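Local coordinates for protein glycerol dehydratase (Clostridium butyricum, PDB 1R9D) that probably dehydrates glycerol to 3-hydroxypropionaldehyde without coenzyme B12, as a glycyl radical enzyme related to pyruvate formate-lyase, at residues A[27-32]-A[113-118]; A[33-38]-A[86-91]; A[41-46]-A[123-128]; A[91-96]-A[157-162]. All blocks are in the same frame, centred on the assembly; numbering follows the deposited sequence.

Contact 1: residues A[27-32]-A[113-118]; sequences VESERA and EESKEK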
# COMPACT_ATOMS: atom_id res chain seq x y z
N VAL A 27 -30.28 -2.74 15.06
CA VAL A 27 -29.07 -3.03 14.31
C VAL A 27 -29.38 -4.20 13.38
O VAL A 27 -29.78 -5.27 13.84
CB VAL A 27 -27.93 -3.45 15.25
CG1 VAL A 27 -26.69 -3.82 14.44
CG2 VAL A 27 -27.62 -2.32 16.22
N GLU A 28 -29.22 -3.98 12.08
CA GLU A 28 -29.48 -5.02 11.10
C GLU A 28 -28.16 -5.61 10.62
O GLU A 28 -27.12 -4.95 10.69
CB GLU A 28 -30.33 -4.44 9.96
CG GLU A 28 -31.79 -4.23 10.40
CD GLU A 28 -32.67 -3.52 9.38
OE1 GLU A 28 -32.31 -3.48 8.19
OE2 GLU A 28 -33.74 -3.02 9.79
N SER A 29 -28.20 -6.85 10.13
CA SER A 29 -26.98 -7.52 9.70
C SER A 29 -26.77 -7.75 8.21
O SER A 29 -25.69 -8.19 7.80
CB SER A 29 -26.85 -8.86 10.43
OG SER A 29 -27.99 -9.67 10.20
N GLU A 30 -27.77 -7.45 7.38
CA GLU A 30 -27.64 -7.65 5.94
C GLU A 30 -26.34 -7.11 5.34
O GLU A 30 -25.58 -7.86 4.71
CB GLU A 30 -28.83 -7.03 5.21
CG GLU A 30 -30.10 -7.87 5.17
CD GLU A 30 -30.80 -7.99 6.51
OE1 GLU A 30 -30.72 -7.03 7.31
OE2 GLU A 30 -31.44 -9.04 6.76
N ARG A 31 -26.06 -5.83 5.53
CA ARG A 31 -24.84 -5.26 4.96
C ARG A 31 -23.58 -5.98 5.43
O ARG A 31 -22.70 -6.29 4.62
CB ARG A 31 -24.72 -3.77 5.28
CG ARG A 31 -23.50 -3.13 4.59
CD ARG A 31 -23.24 -1.70 5.05
NE ARG A 31 -22.09 -1.11 4.36
CZ ARG A 31 -20.81 -1.39 4.62
NH1 ARG A 31 -20.49 -2.26 5.57
NH2 ARG A 31 -19.85 -0.79 3.93
N ALA A 32 -23.49 -6.25 6.73
CA ALA A 32 -22.32 -6.92 7.28
C ALA A 32 -22.07 -8.26 6.63
O ALA A 32 -20.93 -8.62 6.32
CB ALA A 32 -22.48 -7.10 8.79
N GLU A 113 -32.07 -12.14 17.70
CA GLU A 113 -31.21 -13.26 18.02
C GLU A 113 -30.59 -13.81 16.74
O GLU A 113 -29.47 -14.32 16.75
CB GLU A 113 -32.00 -14.36 18.74
CG GLU A 113 -32.45 -13.97 20.13
CD GLU A 113 -31.28 -13.59 21.02
OE1 GLU A 113 -30.40 -14.45 21.26
OE2 GLU A 113 -31.23 -12.43 21.49
N GLU A 114 -31.33 -13.70 15.64
CA GLU A 114 -30.85 -14.17 14.35
C GLU A 114 -29.64 -13.34 13.93
O GLU A 114 -28.65 -13.87 13.43
CB GLU A 114 -31.95 -14.04 13.29
CG GLU A 114 -32.82 -12.81 13.48
CD GLU A 114 -33.36 -12.25 12.17
OE1 GLU A 114 -33.84 -13.04 11.33
OE2 GLU A 114 -33.32 -11.01 12.00
N SER A 115 -29.72 -12.03 14.13
CA SER A 115 -28.63 -11.13 13.76
C SER A 115 -27.38 -11.43 14.58
O SER A 115 -26.27 -11.43 14.03
CB SER A 115 -29.05 -9.68 13.96
OG SER A 115 -30.00 -9.30 12.97
N LYS A 116 -27.54 -11.67 15.87
CA LYS A 116 -26.40 -11.97 16.73
C LYS A 116 -25.70 -13.22 16.21
O LYS A 116 -24.46 -13.28 16.15
CB LYS A 116 -26.86 -12.24 18.17
CG LYS A 116 -27.45 -11.04 18.90
CD LYS A 116 -27.81 -11.45 20.33
CE LYS A 116 -28.45 -10.31 21.10
NZ LYS A 116 -28.85 -10.75 22.48
N GLU A 117 -26.49 -14.21 15.83
CA GLU A 117 -25.97 -15.47 15.32
C GLU A 117 -25.20 -15.28 14.01
O GLU A 117 -24.09 -15.77 13.87
CB GLU A 117 -27.12 -16.45 15.11
CG GLU A 117 -26.69 -17.84 14.65
CD GLU A 117 -25.66 -18.46 15.57
OE1 GLU A 117 -25.86 -18.45 16.80
OE2 GLU A 117 -24.64 -18.98 15.06
N LYS A 118 -25.81 -14.57 13.07
CA LYS A 118 -25.18 -14.34 11.77
C LYS A 118 -23.92 -13.48 11.85
O LYS A 118 -23.04 -13.60 11.00
CB LYS A 118 -26.18 -13.72 10.80
CG LYS A 118 -27.28 -14.68 10.37
CD LYS A 118 -28.19 -14.07 9.32
CE LYS A 118 -29.24 -15.08 8.87
NZ LYS A 118 -30.13 -14.54 7.81
O HOH W 1 -31.66 -7.33 14.07
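Ser29 and Ser115 meet hydroxyl to hydroxyl where the run of chain leading into helix 30-40 passes the first turns of helix 113-125, in the N-terminal, helical part of this pyruvate formate-lyase-like chain. Their CA atoms are 5.7 Å apart, a closeness that suits the short side chain of serine. Ser29 OG and Ser115 OG lie 3.4 Å from each other in a weak hydrogen bond whose donor is not determined. With chi1 near 57°, Ser29 OG sits between its own N and C and also comes 3.9 Å from Ser115 CA, so it rests against the helix backbone itself. Ser115 OG has stronger partners: the hydroxyl of Ser112, just before this segment, and a water 2.8 Å away. That same water donates to Val27 O at 2.8 Å, so Val27, whose carbonyl is 4.1 Å from Ser115 OG, is tied to the helix through solvent. Further out, the incoming chain is steadied from its other side, where the Glu28 carboxylate accepts the backbone N-H groups of Lys78 and Glu79. On helix 113-125 the long, flexible Lys116 points away from segment 27-32 and forms salt bridges with both Asp99 and Glu113; Lys116 NZ meets Glu113 OE2 at 3.1 Å on the syn side, 18° out of the carboxylate plane.

Contact 2: residues A[33-38]-A[86-91]; sequences ILITES and FPEFSN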
# COMPACT_ATOMS: atom_id res chain seq x y z
N ILE A 33 -23.14 -9.02 6.42
CA ILE A 33 -23.02 -10.33 5.79
C ILE A 33 -22.54 -10.21 4.34
O ILE A 33 -21.67 -10.96 3.90
CB ILE A 33 -24.38 -11.09 5.84
CG1 ILE A 33 -24.57 -11.74 7.21
CG2 ILE A 33 -24.41 -12.18 4.78
CD1 ILE A 33 -24.48 -10.80 8.39
N LEU A 34 -23.11 -9.25 3.61
CA LEU A 34 -22.76 -9.05 2.21
C LEU A 34 -21.33 -8.58 1.95
O LEU A 34 -20.67 -9.08 1.04
CB LEU A 34 -23.75 -8.07 1.58
CG LEU A 34 -25.18 -8.59 1.42
CD1 LEU A 34 -26.07 -7.50 0.88
CD2 LEU A 34 -25.20 -9.80 0.49
N ILE A 35 -20.84 -7.62 2.74
CA ILE A 35 -19.47 -7.15 2.52
C ILE A 35 -18.48 -8.26 2.88
O ILE A 35 -17.42 -8.38 2.26
CB ILE A 35 -19.16 -5.86 3.34
CG1 ILE A 35 -17.84 -5.25 2.85
CG2 ILE A 35 -19.09 -6.18 4.83
CD1 ILE A 35 -17.57 -3.86 3.39
N THR A 36 -18.83 -9.08 3.87
CA THR A 36 -17.97 -10.18 4.30
C THR A 36 -17.88 -11.21 3.17
O THR A 36 -16.81 -11.73 2.87
CB THR A 36 -18.54 -10.86 5.57
OG1 THR A 36 -18.55 -9.92 6.65
CG2 THR A 36 -17.69 -12.07 5.96
N GLU A 37 -19.02 -11.49 2.55
CA GLU A 37 -19.08 -12.44 1.45
C GLU A 37 -18.25 -11.95 0.26
O GLU A 37 -17.52 -12.73 -0.36
CB GLU A 37 -20.54 -12.65 1.03
CG GLU A 37 -20.73 -13.31 -0.32
CD GLU A 37 -22.18 -13.71 -0.58
OE1 GLU A 37 -23.08 -12.89 -0.33
OE2 GLU A 37 -22.40 -14.85 -1.05
N SER A 38 -18.36 -10.66 -0.04
CA SER A 38 -17.61 -10.09 -1.16
C SER A 38 -16.10 -10.14 -0.92
O SER A 38 -15.35 -10.59 -1.78
CB SER A 38 -18.05 -8.65 -1.42
OG SER A 38 -17.37 -8.10 -2.54
N PHE A 86 -20.81 -1.85 9.87
CA PHE A 86 -19.65 -1.61 9.01
C PHE A 86 -18.41 -2.22 9.66
O PHE A 86 -17.55 -1.52 10.20
CB PHE A 86 -19.48 -0.09 8.81
CG PHE A 86 -20.62 0.54 8.05
CD1 PHE A 86 -21.89 0.62 8.62
CD2 PHE A 86 -20.43 1.01 6.76
CE1 PHE A 86 -22.96 1.15 7.90
CE2 PHE A 86 -21.49 1.54 6.03
CZ PHE A 86 -22.76 1.61 6.60
N PRO A 87 -18.29 -3.56 9.58
CA PRO A 87 -17.18 -4.33 10.15
C PRO A 87 -15.79 -4.03 9.61
O PRO A 87 -14.80 -4.40 10.23
CB PRO A 87 -17.60 -5.77 9.89
CG PRO A 87 -18.29 -5.66 8.58
CD PRO A 87 -19.16 -4.43 8.77
N GLU A 88 -15.72 -3.36 8.45
CA GLU A 88 -14.43 -3.04 7.84
C GLU A 88 -13.63 -2.02 8.64
O GLU A 88 -12.41 -1.93 8.48
CB GLU A 88 -14.63 -2.51 6.41
CG GLU A 88 -15.43 -1.22 6.30
CD GLU A 88 -16.88 -1.44 5.90
OE1 GLU A 88 -17.29 -0.88 4.86
OE2 GLU A 88 -17.61 -2.15 6.62
N PHE A 89 -14.31 -1.25 9.49
CA PHE A 89 -13.63 -0.24 10.31
C PHE A 89 -13.29 -0.79 11.69
O PHE A 89 -12.17 -0.65 12.16
CB PHE A 89 -14.49 1.01 10.39
CG PHE A 89 -14.85 1.58 9.05
CD1 PHE A 89 -16.18 1.70 8.65
CD2 PHE A 89 -13.85 1.98 8.16
CE1 PHE A 89 -16.51 2.20 7.39
CE2 PHE A 89 -14.17 2.49 6.90
CZ PHE A 89 -15.50 2.60 6.51
N SER A 90 -14.28 -1.41 12.34
CA SER A 90 -14.09 -2.02 13.66
C SER A 90 -15.34 -2.86 13.90
O SER A 90 -16.38 -2.63 13.28
CB SER A 90 -13.95 -0.97 14.77
OG SER A 90 -15.19 -0.35 15.04
N ASN A 91 -15.26 -3.84 14.80
CA ASN A 91 -16.42 -4.67 15.07
C ASN A 91 -16.35 -5.40 16.40
O ASN A 91 -17.37 -5.88 16.91
CB ASN A 91 -16.62 -5.68 13.94
CG ASN A 91 -15.42 -6.57 13.76
OD1 ASN A 91 -15.17 -7.47 14.57
ND2 ASN A 91 -14.65 -6.32 12.70
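The carboxylate of Glu88 takes the end of Ile35 against it: Ile35 CD1 lies over one face of the carboxylate, 3.3 Å from Glu88 OE1 and 3.6 Å from Glu88 CD, and the two side chains cross at about a right angle. Further back along the same glutamate, Glu88 CG lies 3.6 Å above the plane of the Phe89 ring, over its centre. A third flat group, the Asn91 amide, works in its own plane. Asn91 ND2 donates to Pro87 O at 3.1 Å, only 4° out of the amide plane, and lands on a carbonyl lone pair with a C=O...N angle of 129°. This bond ties the end of segment 86-91 back to its start, just before helix 92-97. The segment belongs to the long connection from helix 47-61 to helix 92-97 in the pyruvate formate-lyase-like fold, and here it packs on the flank of helix 30-40. Beta-branched Ile35 suits the site because its two arms serve different partners. CG1 anti to the backbone N (chi1 -168°) and an extended chi2 together carry CD1 to Glu88, whereas Ile35 CG2 touches Pro87 CG at 3.9 Å, rigid apolar ring against methyl. Glu88 is buried, and its OE1 is held by salt bridges from Arg31 and Arg51, which would favour the ionised form. Neighbouring Thr36 turns elsewhere, its hydroxyl bonding the carbonyl of Ala32 and the indole N-H of Trp126.

Contact 3: residues A[41-46]-A[123-128]; sequences QTEGQP and FEYWNG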
# COMPACT_ATOMS: atom_id res chain seq x y z
N GLN A 41 -14.18 -13.23 -1.55
CA GLN A 41 -13.99 -13.55 -2.96
C GLN A 41 -13.04 -12.62 -3.71
O GLN A 41 -12.79 -12.83 -4.90
CB GLN A 41 -15.34 -13.55 -3.68
CG GLN A 41 -16.30 -14.62 -3.19
CD GLN A 41 -15.72 -16.01 -3.34
OE1 GLN A 41 -15.34 -16.42 -4.44
NE2 GLN A 41 -15.62 -16.73 -2.23
N THR A 42 -12.51 -11.61 -3.03
CA THR A 42 -11.62 -10.66 -3.69
C THR A 42 -10.26 -10.49 -3.02
O THR A 42 -9.62 -9.45 -3.16
CB THR A 42 -12.30 -9.27 -3.78
OG1 THR A 42 -12.57 -8.79 -2.46
CG2 THR A 42 -13.61 -9.35 -4.55
N GLU A 43 -9.81 -11.51 -2.30
CA GLU A 43 -8.53 -11.46 -1.59
C GLU A 43 -7.32 -11.08 -2.44
O GLU A 43 -6.41 -10.42 -1.95
CB GLU A 43 -8.24 -12.81 -0.92
CG GLU A 43 -9.29 -13.25 0.10
CD GLU A 43 -9.16 -12.56 1.45
OE1 GLU A 43 -8.26 -11.70 1.61
OE2 GLU A 43 -9.95 -12.88 2.36
N GLY A 44 -7.31 -11.50 -3.70
CA GLY A 44 -6.18 -11.19 -4.57
C GLY A 44 -6.28 -9.89 -5.33
O GLY A 44 -5.49 -9.63 -6.24
N GLN A 45 -7.23 -9.05 -4.93
CA GLN A 45 -7.47 -7.77 -5.58
C GLN A 45 -6.94 -6.59 -4.76
O GLN A 45 -6.87 -6.67 -3.53
CB GLN A 45 -8.98 -7.60 -5.76
CG GLN A 45 -9.39 -6.80 -6.96
CD GLN A 45 -9.16 -7.56 -8.25
OE1 GLN A 45 -8.62 -7.01 -9.21
NE2 GLN A 45 -9.58 -8.81 -8.28
N PRO A 46 -6.53 -5.50 -5.43
CA PRO A 46 -6.02 -4.31 -4.74
C PRO A 46 -7.18 -3.75 -3.90
O PRO A 46 -8.34 -3.91 -4.27
CB PRO A 46 -5.66 -3.36 -5.89
CG PRO A 46 -5.33 -4.29 -7.00
CD PRO A 46 -6.39 -5.36 -6.89
N PHE A 123 -17.49 -11.38 12.72
CA PHE A 123 -16.43 -11.10 13.69
C PHE A 123 -15.22 -11.98 13.41
O PHE A 123 -14.08 -11.54 13.54
CB PHE A 123 -16.93 -11.38 15.11
CG PHE A 123 -18.10 -10.53 15.53
CD1 PHE A 123 -19.15 -11.09 16.26
CD2 PHE A 123 -18.16 -9.18 15.21
CE1 PHE A 123 -20.24 -10.31 16.66
CE2 PHE A 123 -19.24 -8.39 15.61
CZ PHE A 123 -20.28 -8.96 16.33
N GLU A 124 -15.47 -13.23 13.04
CA GLU A 124 -14.39 -14.17 12.75
C GLU A 124 -13.57 -13.77 11.53
O GLU A 124 -12.34 -13.77 11.57
CB GLU A 124 -14.94 -15.58 12.57
CG GLU A 124 -13.88 -16.65 12.42
CD GLU A 124 -14.46 -18.03 12.18
OE1 GLU A 124 -15.33 -18.46 12.98
OE2 GLU A 124 -14.06 -18.69 11.20
N TYR A 125 -14.24 -13.43 10.43
CA TYR A 125 -13.52 -13.06 9.22
C TYR A 125 -12.69 -11.79 9.35
O TYR A 125 -11.52 -11.77 9.00
CB TYR A 125 -14.46 -12.88 8.03
CG TYR A 125 -13.72 -12.38 6.80
CD1 TYR A 125 -12.91 -13.24 6.06
CD2 TYR A 125 -13.75 -11.03 6.44
CE1 TYR A 125 -12.16 -12.78 4.99
CE2 TYR A 125 -12.99 -10.56 5.37
CZ TYR A 125 -12.20 -11.44 4.65
OH TYR A 125 -11.43 -10.97 3.60
N TRP A 126 -13.31 -10.73 9.85
CA TRP A 126 -12.63 -9.44 9.96
C TRP A 126 -11.57 -9.28 11.03
O TRP A 126 -10.98 -8.20 11.17
CB TRP A 126 -13.66 -8.32 10.09
CG TRP A 126 -14.50 -8.17 8.87
CD1 TRP A 126 -15.71 -8.75 8.63
CD2 TRP A 126 -14.18 -7.41 7.70
NE1 TRP A 126 -16.16 -8.40 7.38
CE2 TRP A 126 -15.24 -7.58 6.79
CE3 TRP A 126 -13.09 -6.60 7.33
CZ2 TRP A 126 -15.26 -6.97 5.52
CZ3 TRP A 126 -13.11 -5.99 6.07
CH2 TRP A 126 -14.18 -6.18 5.19
N ASN A 127 -11.31 -10.33 11.79
CA ASN A 127 -10.30 -10.25 12.83
C ASN A 127 -8.93 -9.87 12.25
O ASN A 127 -8.37 -10.61 11.44
CB ASN A 127 -10.20 -11.58 13.58
CG ASN A 127 -9.15 -11.55 14.67
OD1 ASN A 127 -9.12 -10.63 15.49
ND2 ASN A 127 -8.28 -12.55 14.68
N GLY A 128 -8.42 -8.72 12.67
CA GLY A 128 -7.13 -8.24 12.21
C GLY A 128 -7.13 -7.58 10.84
O GLY A 128 -6.09 -7.14 10.37
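Glu43 and Tyr125 reach for each other from backbones whose nearest CA atoms, those of these same two residues, are 12.0 Å apart. Glu43 occupies the second position of a type I beta turn, Thr42 to Gln45, which links helix 30-40 to helix 47-61; Tyr125 stands near the C-terminal end of helix 113-125. The long side chains of glutamate and tyrosine span the gap. They come from opposite directions, and Tyr125 OH donates to Glu43 OE2 at 2.7 Å. The oxygen lies at the edge of the phenol ring, near its plane, 3.4 Å from Tyr125 CE1. Seen from the carboxylate, however, the hydroxyl comes from above, 45° out of the carboxylate plane, and the two flat groups are inclined at 57°. Glu43 bends at chi2 (-79°) to bring its acid round. Its other oxygen has a long, weak ion pair with Arg50, while Lys129 makes a cation-pi contact with the tyrosine ring. The turn also faces the second subunit, where Arg516 and Ser137 of that chain hydrogen-bond the carbonyls of Glu43 and Gly44, making this a beta turn between helices at the subunit interface.

Contact 4: residues A[91-96]-A[157-162]; sequences NKWLQD and YYYNGV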
# COMPACT_ATOMS: atom_id res chain seq x y z
N ASN A 91 -15.26 -3.84 14.80
CA ASN A 91 -16.42 -4.67 15.07
C ASN A 91 -16.35 -5.40 16.40
O ASN A 91 -17.37 -5.88 16.91
CB ASN A 91 -16.62 -5.68 13.94
CG ASN A 91 -15.42 -6.57 13.76
OD1 ASN A 91 -15.17 -7.47 14.57
ND2 ASN A 91 -14.65 -6.32 12.70
N LYS A 92 -15.15 -5.49 16.97
CA LYS A 92 -14.99 -6.17 18.25
C LYS A 92 -15.80 -5.50 19.36
O LYS A 92 -16.22 -6.15 20.31
CB LYS A 92 -13.51 -6.25 18.63
CG LYS A 92 -12.71 -7.20 17.73
CD LYS A 92 -11.26 -7.30 18.17
CE LYS A 92 -10.43 -8.11 17.18
NZ LYS A 92 -10.95 -9.50 17.00
N TRP A 93 -16.02 -4.19 19.24
CA TRP A 93 -16.80 -3.49 20.25
C TRP A 93 -18.25 -3.98 20.21
O TRP A 93 -18.90 -4.11 21.24
CB TRP A 93 -16.76 -1.97 20.02
CG TRP A 93 -17.42 -1.52 18.74
CD1 TRP A 93 -16.82 -1.30 17.53
CD2 TRP A 93 -18.81 -1.26 18.55
NE1 TRP A 93 -17.75 -0.91 16.60
CE2 TRP A 93 -18.98 -0.88 17.20
CE3 TRP A 93 -19.94 -1.30 19.38
CZ2 TRP A 93 -20.23 -0.55 16.66
CZ3 TRP A 93 -21.18 -0.97 18.85
CH2 TRP A 93 -21.32 -0.60 17.50
N LEU A 94 -18.74 -4.24 19.00
CA LEU A 94 -20.10 -4.71 18.80
C LEU A 94 -20.22 -6.10 19.39
O LEU A 94 -21.19 -6.42 20.08
CB LEU A 94 -20.44 -4.75 17.31
CG LEU A 94 -21.87 -4.39 16.87
CD1 LEU A 94 -22.12 -4.99 15.50
CD2 LEU A 94 -22.89 -4.91 17.85
N GLN A 95 -19.23 -6.94 19.10
CA GLN A 95 -19.21 -8.31 19.60
C GLN A 95 -19.33 -8.31 21.12
O GLN A 95 -20.00 -9.17 21.70
CB GLN A 95 -17.92 -8.99 19.17
CG GLN A 95 -17.75 -10.41 19.69
CD GLN A 95 -16.57 -11.12 19.06
OE1 GLN A 95 -15.44 -10.62 19.09
NE2 GLN A 95 -16.82 -12.28 18.47
N ASP A 96 -18.68 -7.35 21.77
CA ASP A 96 -18.71 -7.24 23.22
C ASP A 96 -20.04 -6.74 23.79
O ASP A 96 -20.46 -7.18 24.86
CB ASP A 96 -17.59 -6.32 23.72
CG ASP A 96 -16.22 -6.96 23.63
OD1 ASP A 96 -16.06 -8.09 24.12
OD2 ASP A 96 -15.30 -6.32 23.07
N TYR A 157 -12.81 8.41 13.85
CA TYR A 157 -12.38 7.77 12.60
C TYR A 157 -11.67 6.44 12.83
O TYR A 157 -11.29 5.74 11.88
CB TYR A 157 -11.47 8.73 11.82
CG TYR A 157 -12.12 10.06 11.46
CD1 TYR A 157 -11.34 11.17 11.16
CD2 TYR A 157 -13.51 10.20 11.41
CE1 TYR A 157 -11.91 12.39 10.83
CE2 TYR A 157 -14.10 11.43 11.08
CZ TYR A 157 -13.28 12.52 10.80
OH TYR A 157 -13.83 13.75 10.47
N TYR A 158 -11.50 6.09 14.10
CA TYR A 158 -10.85 4.85 14.49
C TYR A 158 -11.85 3.70 14.44
O TYR A 158 -11.59 2.66 13.85
CB TYR A 158 -10.29 4.98 15.91
CG TYR A 158 -9.57 3.74 16.41
CD1 TYR A 158 -8.24 3.48 16.06
CD2 TYR A 158 -10.22 2.83 17.24
CE1 TYR A 158 -7.59 2.34 16.52
CE2 TYR A 158 -9.57 1.68 17.71
CZ TYR A 158 -8.25 1.45 17.34
OH TYR A 158 -7.61 0.31 17.78
N TYR A 159 -13.01 3.90 15.06
CA TYR A 159 -14.04 2.87 15.11
C TYR A 159 -14.97 2.80 13.91
O TYR A 159 -15.53 1.75 13.61
CB TYR A 159 -14.91 3.04 16.36
CG TYR A 159 -14.18 2.77 17.65
CD1 TYR A 159 -13.88 3.80 18.54
CD2 TYR A 159 -13.78 1.47 17.99
CE1 TYR A 159 -13.20 3.56 19.72
CE2 TYR A 159 -13.10 1.22 19.18
CZ TYR A 159 -12.82 2.27 20.04
OH TYR A 159 -12.16 2.02 21.22
N ASN A 160 -15.14 3.93 13.22
CA ASN A 160 -16.03 3.96 12.07
C ASN A 160 -15.49 4.77 10.90
O ASN A 160 -14.34 5.21 10.91
CB ASN A 160 -17.40 4.49 12.52
CG ASN A 160 -18.09 3.55 13.50
OD1 ASN A 160 -18.65 2.53 13.10
ND2 ASN A 160 -18.03 3.88 14.78
N GLY A 161 -16.34 4.96 9.90
CA GLY A 161 -15.95 5.70 8.71
C GLY A 161 -15.63 7.16 8.95
O GLY A 161 -15.89 7.69 10.03
N VAL A 162 -15.08 7.81 7.93
CA VAL A 162 -14.71 9.22 8.03
C VAL A 162 -15.89 10.16 7.76
O VAL A 162 -16.38 10.83 8.68
CB VAL A 162 -13.56 9.55 7.04
CG1 VAL A 162 -13.21 11.04 7.10
CG2 VAL A 162 -12.34 8.70 7.38
O HOH W 2 -18.14 -0.22 13.72
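Trp93 and Tyr159 form an aromatic pair between the first turn of helix 92-97 and the end of helix 155-159, in the helical part of the pyruvate formate-lyase-like fold. Trp93 CD1 and Tyr159 CD2 are 4.1 Å apart, and the planes stand at 81°, with 5.9 Å between the centroids of the indole five-membered ring and the phenol; the approach is oblique. Trp93 CG lies between its own backbone N and carbonyl carbon (chi1 65°), which brings the indole up to Tyr159. Each ring is backed by its own sequence neighbour: Leu94 CB lies 3.9 Å above the indole, while Tyr158 CD2 lies 3.7 Å over the centre of the Tyr159 ring. Tryptophan adds a polar link to this apolar meeting. Trp93 NE1 donates to a water at 3.0 Å, set at the edge of the ring in its plane, and the water lies 2.9 Å from Asn160 OD1, to which it can donate in turn. A small amide suits position 160, where the chain leaves the helix: OD1 also accepts from Asn279. Bound glycerol is about 12 Å from the Tyr159 side chain. Around the pair, Trp93 also touches the loop at Asp326, whereas Tyr157 and Tyr158 pack on helix 484-516 at Ile509, and Tyr158 additionally meets helix 131-138 at Ser132.

Overall arrangement
From the N terminus, the chain enters helix 30-40 at contact 1, continues along it through contact 2 and turns into helix 47-61 at contact 3. Contact 2 closes first, at 86-91, nested inside the loop that contact 1 closes when helix 113-125 begins. Contact 3 closes at the far end of that helix, so its loop crosses those of contacts 1 and 2. Contact 4 starts at Asn91, which it shares with contact 2, follows contact 2 in series, and crosses contacts 1 and 3. Arg31 to Glu88 joins contacts 1 and 2; Ser90 OG to the Tyr159 carbonyl oxygen joins 2 and 4; Lys92 to Asn127 joins 3 and 4. Helices 30-40, 92-97, 113-125 and 155-159 are thus tied together.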